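Local coordinates for peroxisomal membrane protein LPX1 (Saccharomyces cerevisiae, PDB 2Y6U), which hydrolyses acyl esters in yeast peroxisomes, with acyl esterase, lipase and phospholipase A activity on an alpha/beta-hydrolase framework, at residues 36-41 with 89-94; 69-74 with 229-234; 142-147 with 321-326. All coordinates share one frame; numbering follows the deposited sequence. Where two conformers were deposited one is given.

Interaction 1: 36-41 with 89-94; sequences DVYTSA and VLLIDQ
Asp36 and Tyr38 pair with Leu91 and Val89 as the hydrogen-bonded residues of an antiparallel strand pair inside the mixed central sheet of the alpha/beta-hydrolase fold. Strand 36-40 runs at 169° to strand 89-92, their axes 4.8 Å apart. Strand 6-11 lies along the other edge of 36-40, and strand 51-58 along the other edge of 89-92, so this pair is interior to the sheet.

Four backbone bonds tie the two strands. Tyr38 N gives its hydrogen to Val89 O at 2.8 Å and Tyr38 O takes one from Val89 N; Asp36 N and O do the same with Leu91 O and N. Between these two pairs, Val37 and Leu90 form the non-hydrogen-bonded pair, where Leu90 CA makes a C-H contact of 3.5 Å to Asp36 O.

The side chains divide by face. Val37 and Leu90 run alongside each other off the same face, and Leu90 CD2 reaches both methyls of Val37 at 3.8 Å. Asp36, Tyr38, Val89 and Leu91 occupy the other face, where Asp36 OD1 is held outside the pair by Thr10 and Lys65. Tyr38 CG stands anti to its carbonyl carbon (chi1 -70°), beside the backbone N, which stands the ring over this face next to Leu91: Val89 O lies at the ring's edge, and Tyr38 CE1 packs 3.8 Å from Leu91 CD1.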
ATOM      1  N   ASP A  36     -16.275  12.713  -5.172  1.00 27.50           N
ATOM      2  CA  ASP A  36     -16.440  14.136  -5.514  1.00 27.82           C
ATOM      3  C   ASP A  36     -15.219  14.911  -5.055  1.00 28.73           C
ATOM      4  O   ASP A  36     -14.756  14.680  -3.898  1.00 28.83           O
ATOM      5  CB  ASP A  36     -17.712  14.664  -4.836  1.00 30.05           C
ATOM      6  CG  ASP A  36     -18.986  14.049  -5.405  1.00 31.31           C
ATOM      7  OD1 ASP A  36     -18.950  13.459  -6.518  1.00 34.64           O
ATOM      8  OD2 ASP A  36     -20.089  14.175  -4.793  1.00 32.09           O
ATOM      9  N   VAL A  37     -14.663  15.783  -5.915  1.00 28.58           N
ATOM     10  CA  VAL A  37     -13.548  16.612  -5.586  1.00 29.18           C
ATOM     11  C   VAL A  37     -14.070  18.022  -5.526  1.00 29.28           C
ATOM     12  O   VAL A  37     -14.632  18.546  -6.528  1.00 30.25           O
ATOM     13  CB  VAL A  37     -12.425  16.599  -6.723  1.00 30.82           C
ATOM     14  CG1 VAL A  37     -11.279  17.463  -6.304  1.00 32.30           C
ATOM     15  CG2 VAL A  37     -11.942  15.261  -6.919  1.00 35.52           C
ATOM     16  N   TYR A  38     -13.769  18.698  -4.424  1.00 28.92           N
ATOM     17  CA  TYR A  38     -14.131  20.078  -4.216  1.00 28.66           C
ATOM     18  C   TYR A  38     -12.863  20.884  -4.233  1.00 30.84           C
ATOM     19  O   TYR A  38     -11.939  20.622  -3.445  1.00 29.34           O
ATOM     20  CB  TYR A  38     -14.878  20.242  -2.879  1.00 28.91           C
ATOM     21  CG  TYR A  38     -16.256  19.632  -2.930  1.00 27.58           C
ATOM     22  CD1 TYR A  38     -16.446  18.294  -2.608  1.00 29.84           C
ATOM     23  CD2 TYR A  38     -17.336  20.351  -3.348  1.00 31.52           C
ATOM     24  CE1 TYR A  38     -17.720  17.704  -2.681  1.00 26.93           C
ATOM     25  CE2 TYR A  38     -18.616  19.781  -3.379  1.00 31.45           C
ATOM     26  CZ  TYR A  38     -18.798  18.480  -3.008  1.00 31.73           C
ATOM     27  OH  TYR A  38     -20.050  17.906  -3.066  1.00 33.29           O
ATOM     28  N   THR A  39     -12.793  21.889  -5.117  1.00 30.00           N
ATOM     29  CA  THR A  39     -11.597  22.720  -5.258  1.00 34.72           C
ATOM     30  C   THR A  39     -11.873  24.204  -4.962  1.00 37.21           C
ATOM     31  O   THR A  39     -12.844  24.788  -5.430  1.00 35.70           O
ATOM     32  CB  THR A  39     -10.986  22.553  -6.694  1.00 36.12           C
ATOM     33  OG1 THR A  39     -10.720  21.158  -6.815  1.00 35.05           O
ATOM     34  CG2 THR A  39      -9.689  23.230  -6.786  1.00 43.21           C
ATOM     35  N   SER A  40     -10.960  24.794  -4.214  1.00 40.50           N
ATOM     36  CA  SER A  40     -11.079  26.191  -3.817  1.00 45.61           C
ATOM     37  C   SER A  40     -10.981  27.017  -5.055  1.00 49.34           C
ATOM     38  O   SER A  40     -10.262  26.704  -6.020  1.00 50.75           O
ATOM     39  CB  SER A  40     -10.024  26.584  -2.794  1.00 44.74           C
ATOM     40  OG  SER A  40      -9.588  27.894  -2.938  1.00 53.85           O
ATOM     41  N   ALA A  41     -11.815  28.041  -5.024  1.00 55.42           N
ATOM     42  CA  ALA A  41     -11.912  29.080  -6.024  1.00 59.68           C
ATOM     43  C   ALA A  41     -11.132  30.337  -5.477  1.00 63.36           C
ATOM     44  O   ALA A  41     -11.181  31.396  -6.080  1.00 65.46           O
ATOM     45  CB  ALA A  41     -13.402  29.406  -6.208  1.00 61.13           C
ATOM     46  N   VAL A  89     -11.065  19.281  -1.135  1.00 27.89           N
ATOM     47  CA  VAL A  89     -11.749  18.363  -0.246  1.00 27.89           C
ATOM     48  C   VAL A  89     -12.226  17.190  -1.076  1.00 26.08           C
ATOM     49  O   VAL A  89     -12.868  17.389  -2.118  1.00 28.47           O
ATOM     50  CB  VAL A  89     -13.007  18.968   0.451  1.00 27.26           C
ATOM     51  CG1 VAL A  89     -13.667  17.954   1.434  1.00 25.24           C
ATOM     52  CG2 VAL A  89     -12.654  20.241   1.168  1.00 29.91           C
ATOM     53  N   LEU A  90     -11.934  15.966  -0.641  1.00 24.87           N
ATOM     54  CA  LEU A  90     -12.393  14.758  -1.349  1.00 23.87           C
ATOM     55  C   LEU A  90     -13.409  14.027  -0.524  1.00 25.52           C
ATOM     56  O   LEU A  90     -13.150  13.669   0.638  1.00 25.12           O
ATOM     57  CB  LEU A  90     -11.239  13.804  -1.588  1.00 22.85           C
ATOM     58  CG  LEU A  90      -9.954  14.389  -2.164  1.00 29.19           C
ATOM     59  CD1 LEU A  90      -8.840  13.328  -2.394  1.00 24.12           C
ATOM     60  CD2 LEU A  90     -10.221  15.144  -3.514  1.00 28.52           C
ATOM     61  N   LEU A  91     -14.543  13.719  -1.114  1.00 23.50           N
ATOM     62  CA  LEU A  91     -15.550  12.986  -0.511  1.00 23.90           C
ATOM     63  C   LEU A  91     -15.741  11.674  -1.272  1.00 24.55           C
ATOM     64  O   LEU A  91     -16.103  11.652  -2.450  1.00 26.29           O
ATOM     65  CB  LEU A  91     -16.867  13.755  -0.492  1.00 25.15           C
ATOM     66  CG  LEU A  91     -16.954  15.070   0.277  1.00 27.18           C
ATOM     67  CD1 LEU A  91     -18.471  15.511   0.335  1.00 25.61           C
ATOM     68  CD2 LEU A  91     -16.254  15.099   1.545  1.00 25.31           C
ATOM     69  N   ILE A  92     -15.354  10.583  -0.655  1.00 24.77           N
ATOM     70  CA  ILE A  92     -15.219   9.306  -1.351  1.00 23.90           C
ATOM     71  C   ILE A  92     -16.329   8.287  -0.953  1.00 25.32           C
ATOM     72  O   ILE A  92     -16.641   8.122   0.215  1.00 24.66           O
ATOM     73  CB  ILE A  92     -13.830   8.700  -1.017  1.00 24.05           C
ATOM     74  CG1 ILE A  92     -12.727   9.595  -1.550  1.00 23.55           C
ATOM     75  CG2 ILE A  92     -13.657   7.212  -1.577  1.00 22.47           C
ATOM     76  CD1 ILE A  92     -11.271   9.207  -0.993  1.00 23.27           C
ATOM     77  N   ASP A  93     -16.905   7.575  -1.947  1.00 25.51           N
ATOM     78  CA  ASP A  93     -17.796   6.443  -1.665  1.00 24.13           C
ATOM     79  C   ASP A  93     -17.024   5.150  -1.850  1.00 24.56           C
ATOM     80  O   ASP A  93     -16.414   4.866  -2.905  1.00 23.55           O
ATOM     81  CB  ASP A  93     -18.951   6.361  -2.608  1.00 26.43           C
ATOM     82  CG  ASP A  93     -20.088   7.298  -2.260  1.00 29.45           C
ATOM     83  OD1 ASP A  93     -20.322   7.586  -1.089  1.00 30.00           O
ATOM     84  OD2 ASP A  93     -20.777   7.710  -3.210  1.00 29.02           O
ATOM     85  N   GLN A  94     -17.012   4.349  -0.802  1.00 24.27           N
ATOM     86  CA  GLN A  94     -16.382   3.010  -0.876  1.00 22.10           C
ATOM     87  C   GLN A  94     -17.107   2.206  -1.972  1.00 23.70           C
ATOM     88  O   GLN A  94     -18.264   2.504  -2.322  1.00 24.51           O
ATOM     89  CB  GLN A  94     -16.565   2.333   0.455  1.00 23.02           C
ATOM     90  CG  GLN A  94     -15.746   2.964   1.595  1.00 22.16           C
ATOM     91  CD  GLN A  94     -14.258   2.829   1.299  1.00 21.33           C
ATOM     92  OE1 GLN A  94     -13.716   1.734   1.175  1.00 23.66           O
ATOM     93  NE2 GLN A  94     -13.585   3.953   1.212  1.00 21.19           N
TER

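Interaction 2: 69-74 with 229-234; sequences EYYLPR and SQILQN
Tyr70 leans on helix 229-234 from CB to the near ring atoms, first on Ile231 and then on Gln230. Its CB comes closest, 3.5 Å from Ile231 CG1, where the two side chains cross at about a right angle. CG sits about equally far from Ile231 CG1 and CD1, and CD1 of the ring is still 4.1 Å from Ile231 CD1. On the other flank of the ring, CD2 and CE2 of Tyr70 each stand 3.7 Å from Gln230 NE2. The amide approaches at the ring's edge, its plane turned 73° from the ring. With CG anti to the backbone N (chi1 177°), the ring is carried along the helix surface, and its tip passes on to Asp331, which bonds the hydroxyl.

Arg74 attends one face of the same ring: its NH1 sits 3.6 Å above the plane, over the centre, and also donates to Tyr70 O at 2.9 Å. Replacing this tyrosine by alanine is likely to open a gap beside Ile231 and Gln230 and to leave the Arg74 guanidinium without the ring it lies against.

Helix 229-239 belongs to the long insertion between strands 164-168 and 286-292, where alpha/beta-hydrolases commonly carry their cap, so the contact probably joins cap to core. No direct hydrogen bond crosses it. One water, accepting from Tyr70 N and, at 2.8 Å, from Asn234 ND2, makes the polar link, so that cohesion here rests mainly on apolar and edge packing, while the Tyr70 hydroxyl has its partner, Asp331, outside the contact.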
ATOM      1  N   GLU A  69     -21.591  16.568   3.030  1.00 30.47           N
ATOM      2  CA  GLU A  69     -21.885  17.811   2.341  1.00 31.09           C
ATOM      3  C   GLU A  69     -22.242  18.992   3.214  1.00 31.45           C
ATOM      4  O   GLU A  69     -21.807  20.125   2.935  1.00 31.29           O
ATOM      5  CB  GLU A  69     -22.915  17.615   1.193  1.00 32.74           C
ATOM      6  CG  GLU A  69     -22.355  16.654   0.169  1.00 31.71           C
ATOM      7  CD  GLU A  69     -23.390  16.397  -1.037  1.00 37.14           C
ATOM      8  OE1 GLU A  69     -24.504  16.937  -1.034  1.00 39.76           O
ATOM      9  OE2 GLU A  69     -23.075  15.572  -1.878  1.00 42.45           O
ATOM     10  N   TYR A  70     -23.020  18.771   4.269  1.00 30.29           N
ATOM     11  CA  TYR A  70     -23.342  19.785   5.217  1.00 31.44           C
ATOM     12  C   TYR A  70     -22.055  20.455   5.793  1.00 31.27           C
ATOM     13  O   TYR A  70     -22.078  21.589   6.223  1.00 32.56           O
ATOM     14  CB  TYR A  70     -24.185  19.126   6.341  1.00 31.36           C
ATOM     15  CG  TYR A  70     -24.532  20.051   7.433  1.00 32.15           C
ATOM     16  CD1 TYR A  70     -23.705  20.211   8.537  1.00 33.19           C
ATOM     17  CD2 TYR A  70     -25.715  20.781   7.382  1.00 32.43           C
ATOM     18  CE1 TYR A  70     -24.032  21.074   9.564  1.00 32.25           C
ATOM     19  CE2 TYR A  70     -26.117  21.662   8.448  1.00 40.45           C
ATOM     20  CZ  TYR A  70     -25.260  21.811   9.544  1.00 37.76           C
ATOM     21  OH  TYR A  70     -25.625  22.708  10.482  1.00 41.48           O
ATOM     22  N   TYR A  71     -20.972  19.689   5.882  1.00 30.54           N
ATOM     23  CA  TYR A  71     -19.742  20.215   6.462  1.00 30.66           C
ATOM     24  C   TYR A  71     -19.029  21.246   5.592  1.00 31.73           C
ATOM     25  O   TYR A  71     -18.328  22.160   6.111  1.00 30.58           O
ATOM     26  CB  TYR A  71     -18.744  19.082   6.691  1.00 29.36           C
ATOM     27  CG  TYR A  71     -19.078  18.153   7.870  1.00 29.11           C
ATOM     28  CD1 TYR A  71     -20.324  17.507   7.974  1.00 33.00           C
ATOM     29  CD2 TYR A  71     -18.105  17.867   8.852  1.00 30.53           C
ATOM     30  CE1 TYR A  71     -20.634  16.627   9.080  1.00 32.43           C
ATOM     31  CE2 TYR A  71     -18.384  16.986   9.884  1.00 29.56           C
ATOM     32  CZ  TYR A  71     -19.640  16.390  10.017  1.00 30.20           C
ATOM     33  OH  TYR A  71     -19.894  15.523  11.084  1.00 30.62           O
ATOM     34  N   LEU A  72     -19.187  21.095   4.279  1.00 30.70           N
ATOM     35  CA  LEU A  72     -18.360  21.897   3.353  1.00 31.41           C
ATOM     36  C   LEU A  72     -18.380  23.397   3.558  1.00 33.01           C
ATOM     37  O   LEU A  72     -17.335  23.980   3.595  1.00 35.35           O
ATOM     38  CB  LEU A  72     -18.718  21.569   1.876  1.00 30.91           C
ATOM     39  CG  LEU A  72     -18.470  20.135   1.506  1.00 32.11           C
ATOM     40  CD1 LEU A  72     -19.125  19.824   0.080  1.00 31.02           C
ATOM     41  CD2 LEU A  72     -16.927  19.787   1.572  1.00 30.59           C
ATOM     42  N   PRO A  73     -19.547  24.047   3.698  1.00 35.39           N
ATOM     43  CA  PRO A  73     -19.462  25.482   3.891  1.00 37.97           C
ATOM     44  C   PRO A  73     -19.038  25.879   5.311  1.00 38.87           C
ATOM     45  O   PRO A  73     -18.780  27.036   5.542  1.00 38.01           O
ATOM     46  CB  PRO A  73     -20.870  25.990   3.543  1.00 40.61           C
ATOM     47  CG  PRO A  73     -21.709  24.774   3.451  1.00 38.98           C
ATOM     48  CD  PRO A  73     -20.931  23.576   3.559  1.00 35.72           C
ATOM     49  N   ARG A  74     -18.927  24.913   6.234  1.00 36.51           N
ATOM     50  CA  ARG A  74     -18.728  25.230   7.639  1.00 37.96           C
ATOM     51  C   ARG A  74     -17.288  24.953   8.109  1.00 38.20           C
ATOM     52  O   ARG A  74     -16.889  25.372   9.202  1.00 38.00           O
ATOM     53  CB  ARG A  74     -19.706  24.395   8.434  1.00 38.30           C
ATOM     54  CG  ARG A  74     -21.075  24.922   8.338  1.00 41.65           C
ATOM     55  CD  ARG A  74     -22.074  23.890   8.809  1.00 42.58           C
ATOM     56  NE  ARG A  74     -23.391  24.489   8.754  1.00 42.96           N
ATOM     57  CZ  ARG A  74     -24.196  24.493   7.692  1.00 41.95           C
ATOM     58  NH1 ARG A  74     -23.871  23.884   6.539  1.00 40.27           N
ATOM     59  NH2 ARG A  74     -25.346  25.092   7.792  1.00 44.59           N
ATOM     60  N   SER A 229     -31.685  17.620  10.416  1.00 42.18           N
ATOM     61  CA  SER A 229     -32.699  17.602   9.347  1.00 44.86           C
ATOM     62  C   SER A 229     -32.103  17.832   7.916  1.00 43.37           C
ATOM     63  O   SER A 229     -32.604  17.242   6.963  1.00 44.34           O
ATOM     64  CB  SER A 229     -33.836  18.587   9.655  1.00 46.44           C
ATOM     65  OG  SER A 229     -33.242  19.843   9.847  1.00 49.86           O
ATOM     66  N   GLN A 230     -31.064  18.672   7.768  1.00 43.00           N
ATOM     67  CA  GLN A 230     -30.500  18.917   6.448  1.00 43.05           C
ATOM     68  C   GLN A 230     -29.741  17.693   5.979  1.00 40.84           C
ATOM     69  O   GLN A 230     -29.778  17.388   4.795  1.00 40.93           O
ATOM     70  CB  GLN A 230     -29.582  20.161   6.378  1.00 43.55           C
ATOM     71  CG  GLN A 230     -30.264  21.435   6.814  1.00 53.23           C
ATOM     72  CD  GLN A 230     -29.406  22.740   6.716  1.00 56.92           C
ATOM     73  OE1 GLN A 230     -29.661  23.705   7.458  1.00 63.32           O
ATOM     74  NE2 GLN A 230     -28.434  22.770   5.808  1.00 53.57           N
ATOM     75  N   ILE A 231     -29.031  17.003   6.874  1.00 37.57           N
ATOM     76  CA  ILE A 231     -28.283  15.821   6.477  1.00 36.35           C
ATOM     77  C   ILE A 231     -29.214  14.651   6.130  1.00 35.98           C
ATOM     78  O   ILE A 231     -29.044  13.977   5.135  1.00 36.00           O
ATOM     79  CB  ILE A 231     -27.224  15.427   7.559  1.00 34.25           C
ATOM     80  CG1 ILE A 231     -26.225  16.596   7.740  1.00 37.32           C
ATOM     81  CG2 ILE A 231     -26.446  14.165   7.230  1.00 30.07           C
ATOM     82  CD1 ILE A 231     -25.112  16.333   8.825  1.00 34.90           C
ATOM     83  N   LEU A 232     -30.253  14.498   6.907  1.00 38.71           N
ATOM     84  CA  LEU A 232     -31.299  13.523   6.595  1.00 38.40           C
ATOM     85  C   LEU A 232     -31.934  13.775   5.219  1.00 39.45           C
ATOM     86  O   LEU A 232     -32.046  12.845   4.396  1.00 38.89           O
ATOM     87  CB  LEU A 232     -32.330  13.541   7.717  1.00 39.52           C
ATOM     88  CG  LEU A 232     -33.486  12.565   7.607  1.00 39.64           C
ATOM     89  CD1 LEU A 232     -32.914  11.143   7.387  1.00 34.21           C
ATOM     90  CD2 LEU A 232     -34.372  12.708   8.911  1.00 42.38           C
ATOM     91  N   GLN A 233     -32.263  15.029   4.929  1.00 40.69           N
ATOM     92  CA  GLN A 233     -32.821  15.389   3.632  1.00 41.26           C
ATOM     93  C   GLN A 233     -31.767  15.062   2.563  1.00 39.89           C
ATOM     94  O   GLN A 233     -32.127  14.519   1.541  1.00 40.72           O
ATOM     95  CB  GLN A 233     -33.200  16.871   3.553  1.00 42.58           C
ATOM     96  CG  GLN A 233     -33.971  17.261   2.253  1.00 45.75           C
ATOM     97  CD  GLN A 233     -35.283  16.526   2.149  1.00 47.39           C
ATOM     98  OE1 GLN A 233     -36.114  16.653   3.036  1.00 51.31           O
ATOM     99  NE2 GLN A 233     -35.496  15.784   1.056  1.00 49.24           N
ATOM    100  N   ASN A 234     -30.503  15.426   2.767  1.00 38.66           N
ATOM    101  CA  ASN A 234     -29.449  15.068   1.783  1.00 38.47           C
ATOM    102  C   ASN A 234     -29.316  13.557   1.573  1.00 37.81           C
ATOM    103  O   ASN A 234     -29.156  13.105   0.435  1.00 37.60           O
ATOM    104  CB  ASN A 234     -28.112  15.559   2.229  1.00 38.18           C
ATOM    105  CG  ASN A 234     -28.015  17.028   2.210  1.00 40.76           C
ATOM    106  OD1 ASN A 234     -28.856  17.730   1.550  1.00 42.57           O
ATOM    107  ND2 ASN A 234     -26.995  17.549   2.944  1.00 39.32           N
TER
HETATM  108  O   HOH W   1     -24.782  16.450   4.283  1.00 32.27           O

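Interaction 3: 142-147 with 321-326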
ATOM      1  N   ILE A 142     -10.332  12.495   7.696  1.00 21.29           N
ATOM      2  CA  ILE A 142     -11.377  12.525   8.663  0.70 21.04           C
ATOM      3  C   ILE A 142     -12.284  11.323   8.361  1.00 22.20           C
ATOM      4  O   ILE A 142     -12.829  11.163   7.252  1.00 23.37           O
ATOM      5  CB  ILE A 142     -12.216  13.830   8.654  0.70 22.98           C
ATOM      6  CG1 ILE A 142     -11.337  15.087   8.703  0.70 23.16           C
ATOM      7  CG2 ILE A 142     -13.344  13.750   9.772  0.70 23.28           C
ATOM      8  CD1 ILE A 142     -10.946  15.645   7.328  0.70 19.89           C
ATOM      9  N   GLY A 143     -12.459  10.419   9.326  1.00 21.18           N
ATOM     10  CA  GLY A 143     -13.232   9.231   9.052  1.00 21.13           C
ATOM     11  C   GLY A 143     -14.194   8.937  10.169  1.00 23.18           C
ATOM     12  O   GLY A 143     -13.836   9.076  11.352  1.00 25.06           O
ATOM     13  N   HIS A 144     -15.404   8.605   9.820  1.00 22.92           N
ATOM     14  CA  HIS A 144     -16.380   8.042  10.792  1.00 24.07           C
ATOM     15  C   HIS A 144     -16.413   6.480  10.751  1.00 25.24           C
ATOM     16  O   HIS A 144     -16.583   5.912   9.694  1.00 23.27           O
ATOM     17  CB  HIS A 144     -17.751   8.621  10.454  1.00 23.91           C
ATOM     18  CG  HIS A 144     -18.838   8.097  11.316  1.00 26.15           C
ATOM     19  ND1 HIS A 144     -19.906   7.397  10.824  1.00 28.81           N
ATOM     20  CD2 HIS A 144     -18.966   8.097  12.652  1.00 25.50           C
ATOM     21  CE1 HIS A 144     -20.678   7.008  11.831  1.00 31.00           C
ATOM     22  NE2 HIS A 144     -20.166   7.463  12.958  1.00 26.59           N
ATOM     23  N   SER A 145     -16.424   5.789  11.884  1.00 28.03           N
ATOM     24  CA  SER A 145     -16.887   4.292  11.946  1.00 29.10           C
ATOM     25  C   SER A 145     -15.917   3.484  11.121  1.00 26.92           C
ATOM     26  O   SER A 145     -14.682   3.544  11.389  1.00 26.29           O
ATOM     27  CB  SER A 145     -18.428   4.107  11.607  1.00 29.05           C
ATOM     28  OG  SER A 145     -18.850   3.003  10.770  1.00 33.02           O
ATOM     29  N   MET A 146     -16.380   2.764  10.097  1.00 24.41           N
ATOM     30  CA  MET A 146     -15.467   2.173   9.117  1.00 23.92           C
ATOM     31  C   MET A 146     -14.395   3.126   8.566  1.00 23.03           C
ATOM     32  O   MET A 146     -13.215   2.724   8.411  1.00 21.44           O
ATOM     33  CB  MET A 146     -16.329   1.646   7.954  1.00 25.46           C
ATOM     34  CG  MET A 146     -15.654   1.064   6.857  1.00 28.19           C
ATOM     35  SD  MET A 146     -16.842   0.687   5.457  1.00 33.06           S
ATOM     36  CE  MET A 146     -17.361   2.129   4.913  1.00 26.20           C
ATOM     37  N   GLY A 147     -14.784   4.374   8.294  1.00 22.52           N
ATOM     38  CA  GLY A 147     -13.909   5.378   7.740  1.00 21.85           C
ATOM     39  C   GLY A 147     -12.777   5.743   8.683  1.00 22.28           C
ATOM     40  O   GLY A 147     -11.684   6.081   8.263  1.00 21.68           O
ATOM     41  N   GLY A 321     -23.650  12.835  22.531  1.00 38.22           N
ATOM     42  CA  GLY A 321     -23.469  12.250  21.231  1.00 35.11           C
ATOM     43  C   GLY A 321     -23.601  10.716  21.230  1.00 35.31           C
ATOM     44  O   GLY A 321     -23.229  10.026  22.188  1.00 33.48           O
ATOM     45  N   SER A 322     -24.138  10.213  20.136  1.00 33.32           N
ATOM     46  CA  SER A 322     -24.302   8.808  19.927  1.00 35.25           C
ATOM     47  C   SER A 322     -23.187   8.380  18.965  1.00 32.93           C
ATOM     48  O   SER A 322     -22.250   9.155  18.621  1.00 32.32           O
ATOM     49  CB  SER A 322     -25.691   8.568  19.308  1.00 37.32           C
ATOM     50  OG  SER A 322     -25.616   8.816  17.863  1.00 37.56           O
ATOM     51  N   HIS A 323     -23.268   7.135  18.547  1.00 32.11           N
ATOM     52  CA  HIS A 323     -22.329   6.579  17.570  1.00 30.51           C
ATOM     53  C   HIS A 323     -22.410   7.367  16.269  1.00 30.89           C
ATOM     54  O   HIS A 323     -21.412   7.506  15.542  1.00 29.29           O
ATOM     55  CB  HIS A 323     -22.559   5.089  17.377  1.00 32.43           C
ATOM     56  CG  HIS A 323     -21.645   4.456  16.370  1.00 33.05           C
ATOM     57  ND1 HIS A 323     -20.262   4.391  16.535  1.00 33.35           N
ATOM     58  CD2 HIS A 323     -21.902   3.918  15.157  1.00 36.77           C
ATOM     59  CE1 HIS A 323     -19.719   3.831  15.461  1.00 35.31           C
ATOM     60  NE2 HIS A 323     -20.688   3.530  14.620  1.00 35.85           N
ATOM     61  N   LEU A 324     -23.580   7.941  16.000  1.00 31.13           N
ATOM     62  CA  LEU A 324     -23.777   8.694  14.726  1.00 32.00           C
ATOM     63  C   LEU A 324     -23.674  10.195  14.907  1.00 30.97           C
ATOM     64  O   LEU A 324     -24.341  10.985  14.192  1.00 31.87           O
ATOM     65  CB  LEU A 324     -25.120   8.323  14.095  1.00 34.04           C
ATOM     66  CG  LEU A 324     -25.322   6.844  13.816  1.00 38.25           C
ATOM     67  CD1 LEU A 324     -26.692   6.512  13.148  1.00 39.71           C
ATOM     68  CD2 LEU A 324     -24.143   6.321  12.973  1.00 36.98           C
ATOM     69  N   VAL A 325     -22.837  10.595  15.858  1.00 29.60           N
ATOM     70  CA  VAL A 325     -22.657  11.982  16.212  1.00 29.49           C
ATOM     71  C   VAL A 325     -22.282  12.841  14.992  1.00 30.11           C
ATOM     72  O   VAL A 325     -22.667  14.002  14.944  1.00 32.48           O
ATOM     73  CB  VAL A 325     -21.655  12.105  17.365  1.00 30.13           C
ATOM     74  CG1 VAL A 325     -20.188  11.671  16.982  1.00 27.31           C
ATOM     75  CG2 VAL A 325     -21.779  13.530  18.018  1.00 32.53           C
ATOM     76  N   ASN A 326     -21.573  12.264  14.004  1.00 29.16           N
ATOM     77  CA  ASN A 326     -21.199  13.021  12.794  1.00 28.77           C
ATOM     78  C   ASN A 326     -22.412  13.506  12.033  1.00 30.09           C
ATOM     79  O   ASN A 326     -22.317  14.588  11.436  1.00 29.92           O
ATOM     80  CB  ASN A 326     -20.298  12.263  11.814  1.00 27.50           C
ATOM     81  CG  ASN A 326     -20.923  11.003  11.286  1.00 25.90           C
ATOM     82  OD1 ASN A 326     -21.586  10.301  12.040  1.00 28.77           O
ATOM     83  ND2 ASN A 326     -20.736  10.736   9.983  1.00 25.76           N
TER
HETATM   84  O   HOH W   2     -20.906   8.211   8.296  1.00 29.44           O
HETATM   85  O   HOH W   3     -20.719   1.997  12.471  1.00 46.16           O
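The imidazole of His144 lies between Asn326 and Ser145. Over one face is the Asn326 amide, stacked on the ring with the planes 28° apart and OD1 3.3 Å above the ring's centre. Ser145 CB rests against the opposite face, offset toward the rim. At the edge, almost in the ring plane, NE2 donates a nearly straight hydrogen bond of 2.9 Å to His323 O, while Leu324 CD2 touches CE1 of His144 at 3.7 Å. The ring of His323 has His144 NE2 over one face, off-centre, and the two imidazoles meet obliquely with centroids 5.3 Å apart. Trp297, by contrast, stacks on the His323 ring. Asn326 reaches its place with CG between the backbone N and the carbonyl carbon (chi1 60°), a crowded position that turns the amide over His144. Its ND2 and His144 ND1 share a water.

The strand ends at His144, Ser145 makes the turn at a positive phi of 64°, and a helix starts at Met146. Together with Gly143 and Gly147 this fits the nucleophile elbow of alpha/beta-hydrolases. A CB on Gly143 would run into Gly147 O. Ser145, His323 and Glu169, which bonds His323 ND1, are arranged as in a catalytic triad and probably form one here.

Ser145 OG and His323 NE2 do not bond directly, since they stand 4.3 Å apart. A water spans them, 2.7 Å from Ser145 OG and in the plane of the His323 ring at its edge. Ser61 N also bonds Ser145 OG. The loop around His323 is an ST turn, in which Ser322 OG accepts from Leu324 N at 2.9 Å.

How the interactions relate
Interactions 1 and 3 reach the same mixed sheet, 19 Å apart between centres, one on its antiparallel side and the other at the end of strand 137-144. Interaction 2 lies 14 Å from the first and 15 Å from the third. Leu72 packs on Tyr38 and Val89, while Tyr71 OH probably bonds Asn326 O, so loop 69-74 touches both neighbours. Along the chain interaction 2 interleaves with each of the others, whereas interaction 1 closes before interaction 3 opens. Loop 69-74 thus meets the sheet, helix 229-239 of the probable cap and the segment 321-326 that carries the likely catalytic His323, touching all three.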